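Local coordinates for chitin oligosaccharide binding protein NagB2 (Paenibacillus sp. FPU-7, PDB 7EHU) that binds chitin oligosaccharides such as N,N'-diacetylchitobiose and N,N',N''-triacetylchitotriose, probably as the extracellular solute-binding component of a sugar uptake system, at residues Glu149-Thr155 against Asn293-Phe299; Ser206-Thr211 against Phe299-Gly303; Val30-His36 against Thr65-Val71; Gly109-Leu114 against Phe320-Leu324. One frame throughout, in Å; residues are numbered along the deposited sequence.

Contact 1: residues Glu149-Thr155 against Asn293-Phe299; sequences EGFYYNT and NVGYFRF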
# COMPACT_ATOMS: atom_id res chain seq x y z
N GLU A 149 -3.58 -6.30 -2.13
CA GLU A 149 -4.81 -5.75 -1.58
C GLU A 149 -5.95 -6.69 -1.91
O GLU A 149 -5.96 -7.30 -2.98
CB GLU A 149 -5.09 -4.33 -2.09
CG GLU A 149 -4.02 -3.33 -1.64
CD GLU A 149 -4.24 -1.91 -2.07
OE1 GLU A 149 -5.34 -1.57 -2.58
OE2 GLU A 149 -3.27 -1.12 -1.91
N GLY A 150 -6.88 -6.81 -0.97
CA GLY A 150 -8.01 -7.71 -1.11
C GLY A 150 -8.93 -7.54 0.08
O GLY A 150 -8.75 -6.65 0.90
N PHE A 151 -9.95 -8.41 0.15
CA PHE A 151 -10.95 -8.36 1.21
C PHE A 151 -10.59 -9.29 2.36
O PHE A 151 -10.65 -10.51 2.22
CB PHE A 151 -12.34 -8.73 0.69
CG PHE A 151 -12.99 -7.68 -0.15
CD1 PHE A 151 -13.61 -6.59 0.42
CD2 PHE A 151 -12.98 -7.80 -1.53
CE1 PHE A 151 -14.22 -5.62 -0.37
CE2 PHE A 151 -13.60 -6.85 -2.32
CZ PHE A 151 -14.22 -5.76 -1.74
N TYR A 152 -10.25 -8.71 3.51
CA TYR A 152 -10.36 -9.44 4.75
C TYR A 152 -11.84 -9.55 5.10
O TYR A 152 -12.61 -8.61 4.86
CB TYR A 152 -9.66 -8.65 5.86
CG TYR A 152 -8.16 -8.53 5.72
CD1 TYR A 152 -7.30 -9.47 6.28
CD2 TYR A 152 -7.60 -7.45 5.04
CE1 TYR A 152 -5.92 -9.34 6.19
CE2 TYR A 152 -6.25 -7.32 4.94
CZ TYR A 152 -5.41 -8.25 5.52
OH TYR A 152 -4.05 -8.06 5.41
N TYR A 153 -12.28 -10.68 5.64
CA TYR A 153 -13.69 -10.82 5.97
C TYR A 153 -13.88 -11.64 7.23
O TYR A 153 -13.05 -12.46 7.63
CB TYR A 153 -14.51 -11.35 4.78
CG TYR A 153 -14.54 -12.84 4.59
CD1 TYR A 153 -13.51 -13.50 3.92
CD2 TYR A 153 -15.62 -13.60 5.02
CE1 TYR A 153 -13.55 -14.85 3.69
CE2 TYR A 153 -15.68 -14.97 4.80
CZ TYR A 153 -14.64 -15.59 4.13
OH TYR A 153 -14.71 -16.93 3.91
N ASN A 154 -15.01 -11.37 7.88
CA ASN A 154 -15.39 -12.02 9.13
C ASN A 154 -16.24 -13.24 8.80
O ASN A 154 -17.37 -13.11 8.32
CB ASN A 154 -16.11 -10.99 9.99
CG ASN A 154 -16.45 -11.51 11.35
OD1 ASN A 154 -16.83 -12.66 11.53
ND2 ASN A 154 -16.23 -10.67 12.35
N THR A 155 -15.68 -14.41 9.05
CA THR A 155 -16.36 -15.65 8.69
C THR A 155 -17.57 -15.88 9.57
O THR A 155 -18.53 -16.55 9.14
CB THR A 155 -15.39 -16.83 8.78
OG1 THR A 155 -14.70 -16.82 10.05
CG2 THR A 155 -14.36 -16.79 7.67
N ASN A 293 -11.78 -15.75 13.59
CA ASN A 293 -12.94 -15.84 12.71
C ASN A 293 -12.77 -14.91 11.52
O ASN A 293 -13.64 -14.10 11.20
CB ASN A 293 -14.23 -15.51 13.45
CG ASN A 293 -14.58 -16.54 14.50
OD1 ASN A 293 -15.16 -17.59 14.18
ND2 ASN A 293 -14.22 -16.27 15.74
N VAL A 294 -11.63 -15.04 10.83
CA VAL A 294 -11.27 -14.14 9.73
C VAL A 294 -10.75 -14.96 8.54
O VAL A 294 -10.01 -15.94 8.70
CB VAL A 294 -10.27 -13.04 10.19
CG1 VAL A 294 -8.98 -13.64 10.79
CG2 VAL A 294 -9.97 -12.07 9.09
N GLY A 295 -11.18 -14.57 7.35
CA GLY A 295 -10.74 -15.14 6.10
C GLY A 295 -10.36 -14.04 5.13
O GLY A 295 -10.30 -12.85 5.50
N TYR A 296 -10.15 -14.41 3.87
CA TYR A 296 -9.69 -13.45 2.88
C TYR A 296 -10.14 -13.90 1.50
O TYR A 296 -10.15 -15.10 1.22
CB TYR A 296 -8.17 -13.40 2.91
CG TYR A 296 -7.52 -12.34 2.07
CD1 TYR A 296 -7.29 -11.07 2.58
CD2 TYR A 296 -7.06 -12.62 0.78
CE1 TYR A 296 -6.64 -10.11 1.84
CE2 TYR A 296 -6.41 -11.67 0.03
CZ TYR A 296 -6.20 -10.41 0.57
OH TYR A 296 -5.50 -9.49 -0.17
N PHE A 297 -10.46 -12.93 0.64
CA PHE A 297 -10.68 -13.22 -0.77
C PHE A 297 -10.20 -12.05 -1.62
O PHE A 297 -10.33 -10.89 -1.23
CB PHE A 297 -12.14 -13.61 -1.10
CG PHE A 297 -13.19 -12.62 -0.68
CD1 PHE A 297 -13.75 -12.67 0.59
CD2 PHE A 297 -13.68 -11.67 -1.60
CE1 PHE A 297 -14.76 -11.78 0.96
CE2 PHE A 297 -14.68 -10.78 -1.22
CZ PHE A 297 -15.22 -10.84 0.06
N ARG A 298 -9.66 -12.39 -2.79
CA ARG A 298 -9.28 -11.36 -3.72
C ARG A 298 -10.53 -10.75 -4.34
O ARG A 298 -11.64 -11.29 -4.27
CB ARG A 298 -8.32 -11.90 -4.77
CG ARG A 298 -8.92 -12.71 -5.86
CD ARG A 298 -7.92 -12.86 -7.04
NE ARG A 298 -8.35 -13.90 -7.94
CZ ARG A 298 -8.04 -15.19 -7.83
NH1 ARG A 298 -7.23 -15.63 -6.88
NH2 ARG A 298 -8.53 -16.04 -8.71
N PHE A 299 -10.36 -9.56 -4.90
CA PHE A 299 -11.47 -8.84 -5.49
C PHE A 299 -12.21 -9.77 -6.46
O PHE A 299 -11.58 -10.44 -7.27
CB PHE A 299 -10.96 -7.59 -6.21
CG PHE A 299 -12.08 -6.66 -6.58
CD1 PHE A 299 -12.78 -6.82 -7.78
CD2 PHE A 299 -12.49 -5.66 -5.71
CE1 PHE A 299 -13.85 -6.01 -8.09
CE2 PHE A 299 -13.57 -4.87 -6.02
CZ PHE A 299 -14.24 -5.04 -7.21
O HOH W 1 -7.93 -8.22 -4.64
O HOH W 2 -15.72 -18.67 11.76

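Contact 2: residues Ser206-Thr211 against Phe299-Gly303; sequences SLFVAT and FPNIG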
# COMPACT_ATOMS: atom_id res chain seq x y z
N SER A 206 -9.12 -1.29 -7.38
CA SER A 206 -9.49 -2.65 -7.77
C SER A 206 -10.79 -2.69 -8.55
O SER A 206 -10.94 -3.54 -9.44
CB SER A 206 -9.48 -3.61 -6.58
OG SER A 206 -8.15 -3.98 -6.25
N LEU A 207 -11.73 -1.78 -8.27
CA LEU A 207 -12.96 -1.70 -9.05
C LEU A 207 -12.68 -1.34 -10.50
O LEU A 207 -13.17 -2.01 -11.41
CB LEU A 207 -13.92 -0.69 -8.44
CG LEU A 207 -14.93 -1.30 -7.48
CD1 LEU A 207 -15.57 -0.21 -6.62
CD2 LEU A 207 -15.99 -2.06 -8.24
N PHE A 208 -11.91 -0.27 -10.75
CA PHE A 208 -11.74 0.16 -12.13
C PHE A 208 -10.80 -0.74 -12.92
O PHE A 208 -10.91 -0.81 -14.14
CB PHE A 208 -11.50 1.67 -12.33
CG PHE A 208 -10.19 2.23 -11.80
CD1 PHE A 208 -8.97 1.95 -12.40
CD2 PHE A 208 -10.20 3.17 -10.77
CE1 PHE A 208 -7.80 2.55 -11.93
CE2 PHE A 208 -9.04 3.75 -10.32
CZ PHE A 208 -7.86 3.44 -10.89
N VAL A 209 -9.89 -1.46 -12.25
CA VAL A 209 -9.14 -2.48 -12.96
C VAL A 209 -10.05 -3.67 -13.26
O VAL A 209 -9.98 -4.26 -14.34
CB VAL A 209 -7.85 -2.86 -12.19
CG1 VAL A 209 -7.20 -4.11 -12.79
CG2 VAL A 209 -6.87 -1.67 -12.17
N ALA A 210 -10.95 -4.01 -12.33
CA ALA A 210 -11.89 -5.09 -12.58
C ALA A 210 -12.82 -4.77 -13.74
O ALA A 210 -13.20 -5.67 -14.50
CB ALA A 210 -12.72 -5.40 -11.34
N THR A 211 -13.21 -3.50 -13.91
CA THR A 211 -14.13 -3.14 -14.98
C THR A 211 -13.43 -2.83 -16.29
O THR A 211 -13.99 -3.13 -17.35
CB THR A 211 -15.00 -1.94 -14.58
OG1 THR A 211 -14.16 -0.85 -14.23
CG2 THR A 211 -15.93 -2.27 -13.44
N PHE A 299 -10.36 -9.56 -4.90
CA PHE A 299 -11.47 -8.84 -5.49
C PHE A 299 -12.21 -9.77 -6.46
O PHE A 299 -11.58 -10.44 -7.27
CB PHE A 299 -10.96 -7.59 -6.21
CG PHE A 299 -12.08 -6.66 -6.58
CD1 PHE A 299 -12.78 -6.82 -7.78
CD2 PHE A 299 -12.49 -5.66 -5.71
CE1 PHE A 299 -13.85 -6.01 -8.09
CE2 PHE A 299 -13.57 -4.87 -6.02
CZ PHE A 299 -14.24 -5.04 -7.21
N PRO A 300 -13.54 -9.83 -6.40
CA PRO A 300 -14.28 -10.81 -7.22
C PRO A 300 -14.34 -10.44 -8.70
O PRO A 300 -14.18 -9.29 -9.10
CB PRO A 300 -15.69 -10.77 -6.61
CG PRO A 300 -15.81 -9.38 -6.04
CD PRO A 300 -14.43 -9.07 -5.50
N ASN A 301 -14.62 -11.45 -9.52
CA ASN A 301 -14.62 -11.29 -10.97
C ASN A 301 -15.89 -10.61 -11.47
O ASN A 301 -17.01 -11.10 -11.23
CB ASN A 301 -14.42 -12.65 -11.64
CG ASN A 301 -13.03 -13.23 -11.43
OD1 ASN A 301 -12.08 -12.51 -11.15
ND2 ASN A 301 -12.93 -14.55 -11.50
N ILE A 302 -15.72 -9.50 -12.19
CA ILE A 302 -16.83 -8.80 -12.83
C ILE A 302 -17.09 -9.32 -14.24
O ILE A 302 -18.22 -9.19 -14.73
CB ILE A 302 -16.58 -7.28 -12.83
CG1 ILE A 302 -16.82 -6.72 -11.43
CG2 ILE A 302 -17.46 -6.54 -13.86
CD1 ILE A 302 -16.41 -5.28 -11.23
N GLY A 303 -16.09 -9.92 -14.89
CA GLY A 303 -16.20 -10.41 -16.25
C GLY A 303 -15.45 -9.49 -17.18
O GLY A 303 -15.81 -8.32 -17.31
O HOH W 3 -13.03 -8.55 -12.93

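Contact 3: residues Val30-His36 against Thr65-Val71; sequences VSLTLRH and TFKLDGV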
# COMPACT_ATOMS: atom_id res chain seq x y z
N VAL A 30 29.12 11.83 12.29
CA VAL A 30 28.14 12.06 11.23
C VAL A 30 26.75 11.84 11.80
O VAL A 30 26.52 10.89 12.55
CB VAL A 30 28.45 11.16 10.01
CG1 VAL A 30 28.32 9.69 10.35
CG2 VAL A 30 27.57 11.51 8.85
N SER A 31 25.82 12.71 11.44
CA SER A 31 24.43 12.60 11.85
C SER A 31 23.57 12.37 10.62
O SER A 31 23.68 13.11 9.64
CB SER A 31 23.96 13.87 12.57
OG SER A 31 22.59 13.77 12.94
N LEU A 32 22.72 11.34 10.67
CA LEU A 32 21.84 11.00 9.56
C LEU A 32 20.41 11.01 10.07
O LEU A 32 20.12 10.45 11.14
CB LEU A 32 22.17 9.61 9.00
CG LEU A 32 23.57 9.49 8.37
CD1 LEU A 32 24.58 9.05 9.40
CD2 LEU A 32 23.54 8.52 7.21
N THR A 33 19.51 11.63 9.33
CA THR A 33 18.09 11.54 9.61
C THR A 33 17.51 10.36 8.86
O THR A 33 17.76 10.17 7.66
CB THR A 33 17.38 12.83 9.23
OG1 THR A 33 17.95 13.89 10.01
CG2 THR A 33 15.86 12.73 9.48
N LEU A 34 16.73 9.55 9.58
CA LEU A 34 16.07 8.37 9.04
C LEU A 34 14.57 8.63 9.16
O LEU A 34 14.00 8.54 10.26
CB LEU A 34 16.51 7.12 9.80
CG LEU A 34 16.22 5.78 9.14
CD1 LEU A 34 16.86 4.65 9.95
CD2 LEU A 34 14.72 5.52 8.96
N ARG A 35 13.96 8.99 8.03
CA ARG A 35 12.53 9.24 7.94
C ARG A 35 11.78 7.93 7.77
O ARG A 35 12.01 7.20 6.80
CB ARG A 35 12.26 10.17 6.75
CG ARG A 35 10.80 10.36 6.37
CD ARG A 35 9.99 11.21 7.36
NE ARG A 35 10.71 12.42 7.69
CZ ARG A 35 10.94 13.43 6.85
NH1 ARG A 35 10.47 13.39 5.61
NH2 ARG A 35 11.68 14.47 7.24
N HIS A 36 10.85 7.65 8.69
CA HIS A 36 10.06 6.43 8.62
C HIS A 36 8.61 6.79 8.92
O HIS A 36 8.30 7.90 9.39
CB HIS A 36 10.57 5.39 9.61
CG HIS A 36 10.34 5.77 11.03
ND1 HIS A 36 9.18 5.45 11.71
CD2 HIS A 36 11.10 6.48 11.90
CE1 HIS A 36 9.26 5.93 12.93
NE2 HIS A 36 10.41 6.55 13.08
N THR A 65 25.43 8.67 14.12
CA THR A 65 24.21 8.76 14.91
C THR A 65 23.04 8.93 13.96
O THR A 65 23.10 9.78 13.06
CB THR A 65 24.27 9.97 15.86
OG1 THR A 65 25.25 9.73 16.88
CG2 THR A 65 22.92 10.23 16.55
N PHE A 66 22.01 8.11 14.13
CA PHE A 66 20.81 8.21 13.32
C PHE A 66 19.74 8.94 14.13
O PHE A 66 19.49 8.60 15.30
CB PHE A 66 20.30 6.83 12.90
CG PHE A 66 21.23 6.10 11.95
CD1 PHE A 66 22.31 5.41 12.44
CD2 PHE A 66 21.03 6.11 10.58
CE1 PHE A 66 23.18 4.74 11.60
CE2 PHE A 66 21.90 5.43 9.72
CZ PHE A 66 22.98 4.75 10.24
N LYS A 67 19.13 9.94 13.52
CA LYS A 67 18.04 10.67 14.15
C LYS A 67 16.73 10.19 13.46
O LYS A 67 16.48 10.49 12.29
CB LYS A 67 18.31 12.16 14.39
CG LYS A 67 17.10 12.57 15.20
CD LYS A 67 16.06 12.98 14.22
CE LYS A 67 14.83 13.55 14.80
NZ LYS A 67 13.66 13.99 14.04
N LEU A 68 15.94 9.37 14.16
CA LEU A 68 14.71 8.83 13.59
C LEU A 68 13.65 9.93 13.58
O LEU A 68 13.47 10.65 14.56
CB LEU A 68 14.21 7.61 14.35
CG LEU A 68 14.71 6.26 13.79
CD1 LEU A 68 16.21 6.20 13.73
CD2 LEU A 68 14.12 5.07 14.58
N ASP A 69 12.99 10.10 12.44
CA ASP A 69 11.95 11.11 12.28
C ASP A 69 10.71 10.36 11.79
O ASP A 69 10.57 10.10 10.59
CB ASP A 69 12.37 12.18 11.30
CG ASP A 69 11.41 13.33 11.27
OD1 ASP A 69 11.05 13.81 12.36
OD2 ASP A 69 10.94 13.71 10.17
N GLY A 70 9.81 10.03 12.72
CA GLY A 70 8.61 9.30 12.37
C GLY A 70 7.51 10.26 11.97
O GLY A 70 7.18 11.18 12.72
N VAL A 71 6.94 10.04 10.80
CA VAL A 71 5.91 10.91 10.23
C VAL A 71 4.79 10.03 9.69
O VAL A 71 5.05 8.98 9.10
CB VAL A 71 6.53 11.77 9.10
CG1 VAL A 71 5.51 12.67 8.45
CG2 VAL A 71 7.71 12.60 9.63
O HOH W 4 27.28 11.18 15.79

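Contact 4: residues Gly109-Leu114 against Phe320-Leu324; sequences GHLLPL and FSSHL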
# COMPACT_ATOMS: atom_id res chain seq x y z
N GLY A 109 17.56 14.12 -9.61
CA GLY A 109 18.90 13.90 -9.13
C GLY A 109 19.05 13.75 -7.63
O GLY A 109 20.16 13.87 -7.13
N HIS A 110 17.96 13.44 -6.91
CA HIS A 110 18.00 13.43 -5.46
C HIS A 110 18.12 12.06 -4.83
O HIS A 110 18.21 11.98 -3.61
CB HIS A 110 16.77 14.12 -4.89
CG HIS A 110 16.67 15.54 -5.32
ND1 HIS A 110 17.77 16.37 -5.36
CD2 HIS A 110 15.62 16.27 -5.74
CE1 HIS A 110 17.39 17.56 -5.80
NE2 HIS A 110 16.09 17.52 -6.04
N LEU A 111 18.12 10.99 -5.63
CA LEU A 111 18.18 9.62 -5.13
C LEU A 111 19.53 8.97 -5.44
O LEU A 111 20.01 9.04 -6.57
CB LEU A 111 17.07 8.76 -5.73
CG LEU A 111 15.64 9.19 -5.42
CD1 LEU A 111 14.64 8.18 -5.97
CD2 LEU A 111 15.41 9.38 -3.92
N LEU A 112 20.11 8.32 -4.44
CA LEU A 112 21.38 7.62 -4.61
C LEU A 112 21.18 6.38 -5.47
O LEU A 112 20.36 5.53 -5.11
CB LEU A 112 21.90 7.21 -3.22
CG LEU A 112 23.32 6.65 -3.16
CD1 LEU A 112 24.34 7.76 -3.39
CD2 LEU A 112 23.56 5.97 -1.82
N PRO A 113 21.90 6.22 -6.59
CA PRO A 113 21.83 4.94 -7.31
C PRO A 113 22.54 3.86 -6.50
O PRO A 113 23.60 4.08 -5.92
CB PRO A 113 22.54 5.24 -8.64
CG PRO A 113 23.44 6.36 -8.34
CD PRO A 113 22.80 7.18 -7.24
N LEU A 114 21.92 2.68 -6.46
CA LEU A 114 22.32 1.63 -5.52
C LEU A 114 23.00 0.42 -6.17
O LEU A 114 23.40 -0.49 -5.44
CB LEU A 114 21.11 1.15 -4.73
CG LEU A 114 20.38 2.22 -3.93
CD1 LEU A 114 19.19 1.66 -3.22
CD2 LEU A 114 21.31 2.90 -2.95
N PHE A 320 17.47 6.72 -0.51
CA PHE A 320 18.64 7.35 0.08
C PHE A 320 18.99 8.61 -0.68
O PHE A 320 18.89 8.65 -1.91
CB PHE A 320 19.81 6.36 0.11
CG PHE A 320 19.42 5.06 0.76
CD1 PHE A 320 19.47 4.93 2.14
CD2 PHE A 320 18.87 4.03 0.01
CE1 PHE A 320 19.03 3.79 2.76
CE2 PHE A 320 18.42 2.88 0.63
CZ PHE A 320 18.51 2.75 2.00
N SER A 321 19.37 9.66 0.04
CA SER A 321 19.75 10.89 -0.64
C SER A 321 21.00 10.66 -1.50
O SER A 321 21.92 9.95 -1.10
CB SER A 321 20.01 11.98 0.39
OG SER A 321 20.46 13.14 -0.29
N SER A 322 21.03 11.30 -2.67
CA SER A 322 22.25 11.30 -3.47
C SER A 322 23.31 12.23 -2.90
O SER A 322 24.47 12.16 -3.33
CB SER A 322 21.91 11.75 -4.88
OG SER A 322 21.36 13.05 -4.82
N HIS A 323 22.95 13.07 -1.94
CA HIS A 323 23.81 14.13 -1.43
C HIS A 323 24.44 13.71 -0.10
O HIS A 323 24.14 14.24 0.96
CB HIS A 323 22.98 15.39 -1.29
CG HIS A 323 22.08 15.63 -2.45
ND1 HIS A 323 22.55 15.82 -3.74
CD2 HIS A 323 20.73 15.68 -2.53
CE1 HIS A 323 21.53 16.00 -4.55
NE2 HIS A 323 20.41 15.94 -3.85
N LEU A 324 25.35 12.76 -0.19
CA LEU A 324 25.99 12.14 0.96
C LEU A 324 27.49 12.30 0.83
O LEU A 324 28.05 12.00 -0.23
CB LEU A 324 25.67 10.64 1.03
CG LEU A 324 24.21 10.24 1.17
CD1 LEU A 324 24.09 8.74 0.96
CD2 LEU A 324 23.63 10.64 2.51
O HOH W 5 18.34 5.52 -3.11

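Contact 1: residues Glu149-Thr155 against Asn293-Phe299
Phe-297 sits between Phe-151 and Tyr-153 of the antiparallel neighbour strand and meets each differently. Its face takes the CB of Phe-151, a CH-pi contact 3.7 Å from the centroid of the Phe-297 ring. The two phenyl planes are only 25° apart but slid so far that they barely overlap, Phe-151 CD2 reaching Phe-297 CE2 at 3.4 Å. Toward Tyr-153, Phe-297 turns its edge in an offset edge-to-face pair, with CD1 of Tyr-153 and CD1 of Phe-297 3.4 Å apart. Both Tyr-153 and Phe-297 place CG between their backbone N and carbonyl carbon (chi1 84° and 55°), which swings each ring toward the facing strand. Tyr-153 thereby lies against Gly-295, where a CB would run into its CE1. With an alanine at Phe-297, the CB of Phe-151 and the ring of Tyr-153 would probably both lose their common support, opening a gap between them.

On the sheet's other face Tyr-296 aims its edge at the ring of Tyr-152 in a T-shaped pair, CD1 of Tyr-296 standing 4.0 Å above the plane of the Tyr-152 ring; the Tyr-152 OH is hydrogen-bonded to Thr-279 and Gly-275. Between the faces run four backbone hydrogen bonds, two each for the pairs Phe-151/Phe-297 and Tyr-153/Gly-295, extended by Thr-155 N to Asn-293 O at 3.0 Å. Phe-273 and Phe-173 enlarge the cluster round Phe-151. This is an antiparallel strand pair with aromatics on both faces, clustered round Phe-297, in the periplasmic-binding-protein fold, and strand 138-154 carries Glu-149 close to the bound sugar.

Contact 2: residues Ser206-Thr211 against Phe299-Gly303
The ring of Phe-299 lies against one turn of helix 197-212, and this is the tight half of the contact. Its CE1 meets the CB of Ala-210 at 3.5 Å, its CZ the CD2 of Leu-207 at 3.6 Å, and its CD2 the CB of Ser-206 at 3.7 Å. Over the centre of one face stands Ser-206 O, 4.0 Å above the plane of the Phe-299 ring; that oxygen is already used inside the helix by Ala-210 N. The opposite face carries CD of the next residue, Pro-300, so the ring is covered from both sides. The ring extends from the loop to the helix because chi1 (-167°) turns CG away from the backbone N; Phe-273 and Trp-170 also pack on it there.

Toward Ile-302 the packing becomes sparser. There it is chiefly CD1 of Ile-302 that reaches across, 3.7 Å from the CB of Ala-210 and a little farther from the CG2 of Thr-211, whose hydroxyl is hydrogen-bonded to Ala-231 O. Ile-302 and Thr-211 are partly exposed, and Gly-303 beyond them is open to solvent. A water accepts from Ile-302 N at 2.9 Å and faces Ala-210 O at a longer distance. No direct hydrogen bond links helix and loop: the contact rests on apolar fit and burial, with polar matching left to water at its looser side.

Contact 3: residues Val30-His36 against Thr65-Val71
Arg-35 and Asp-69 run side by side from adjacent parallel strands and meet in a salt bridge, Arg-35 NE to Asp-69 OD2 at 2.8 Å. The carboxylate oxygen is approached on its anti side, and the carboxylate and guanidinium planes stand 70° apart; NH2 adds a weak second bond to the same oxygen. Bends at chi2 (72°) and chi3 (48°) fold the arginine back over the neighbouring strand, its CD 3.5 Å from CG2 of Val-71. Lys-67 NZ takes the other oxygen, OD1 of Asp-69, at 3.1 Å. Lys-80 also pairs with Asp-69 OD2, while Glu-84 and Asn-76 hold the arginine's NH2 and NH1. A leucine in place of Arg-35 would probably leave Glu-84 without this charged mate and Asp-69 held by its lysines alone, with no charged link across to the first strand.

The other face of the pair is mostly apolar. Leu-34 and Leu-68 point the same way, CB of Leu-34 4.0 Å from CD1 of Leu-68, and CB of Leu-32 lies equally near CD2 of Phe-66. At the end of the row the His-36 ring lays its face over Gly-70, whose CA is 3.6 Å from the ring centroid; a CB on Gly-70 would strike CE1. The ND1 of His-36 is tied to the backbone N of Asn-38.

Seven backbone hydrogen bonds join the strands in parallel register. Helix 44-60 packs on the face of Phe-66 and Leu-34 and links the two strands, making a beta-alpha-beta crossover; the side chain of His-36, at the end of its strand, comes within about 7 Å of the bound sugar.

Contact 4: residues Gly109-Leu114 against Phe320-Leu324
Leu-112 N donates to Phe-320 O at 2.8 Å and Ser-322 N to His-110 O at 3.0 Å; these main-chain hydrogen bonds flank Leu-111 and Ser-321 and make a single bridge between the two loops. A water extends the row, accepting from Phe-320 N and donating to Leu-112 O at 2.8 Å.

Side-chain polar contacts gather at the other end. Ser-322, with OG between its backbone N and carbonyl carbon (chi1 59°), gives its hydroxyl proton to Gly-109 O at 2.7 Å. That glycine closes the preceding helix in a Schellman motif, at a positive phi where a CB would be jammed against the previous carbonyl. Beside it, ND1 of His-110 and NE2 of His-323 are hydrogen-bonded at 3.1 Å. The two imidazoles meet rim to rim with planes 64° apart, and since one nitrogen must accept, the pair is unlikely to be fully protonated on both rings. Ser-321 OG takes the backbone N of His-323 in an ST turn.

Apolar packing lies on the buried side. Leu-112 brings its CD2 to the CD1 of Leu-324, the two side chains at about a right angle, and its CB to the CB of Phe-320. Both methyl carbons of Leu-114 touch the CD2 of Phe-320 at 4.0 Å.

Around this, Leu-111 fills the space between helix 100-107 and strands 93-97 and 138-154, while Phe-320 and Leu-324 turn to helix 326-339, so the loops link the end of strand 309-320 to the helix 100-107 side.

How the contacts relate
Contacts 1 and 2 are buried and adjoin, sharing Phe-299 and touching where Phe-151 CE2 meets Pro-300 CD; one pairs strands, the other lays the following loop on a helix. Contacts 3 and 4 are partly buried, on the opposite side of the chain's centre, with nearest atoms about 5 Å apart, and helix 326-339 packs on both. Contacts 1 and 3 reach the same sheet, their centres about 36 Å apart, but the first is antiparallel and aromatic, the second parallel with a charged, more open face. Contact 2 lacks direct hydrogen bonds, whereas contact 4 combines backbone, serine and histidine bonds near the surface.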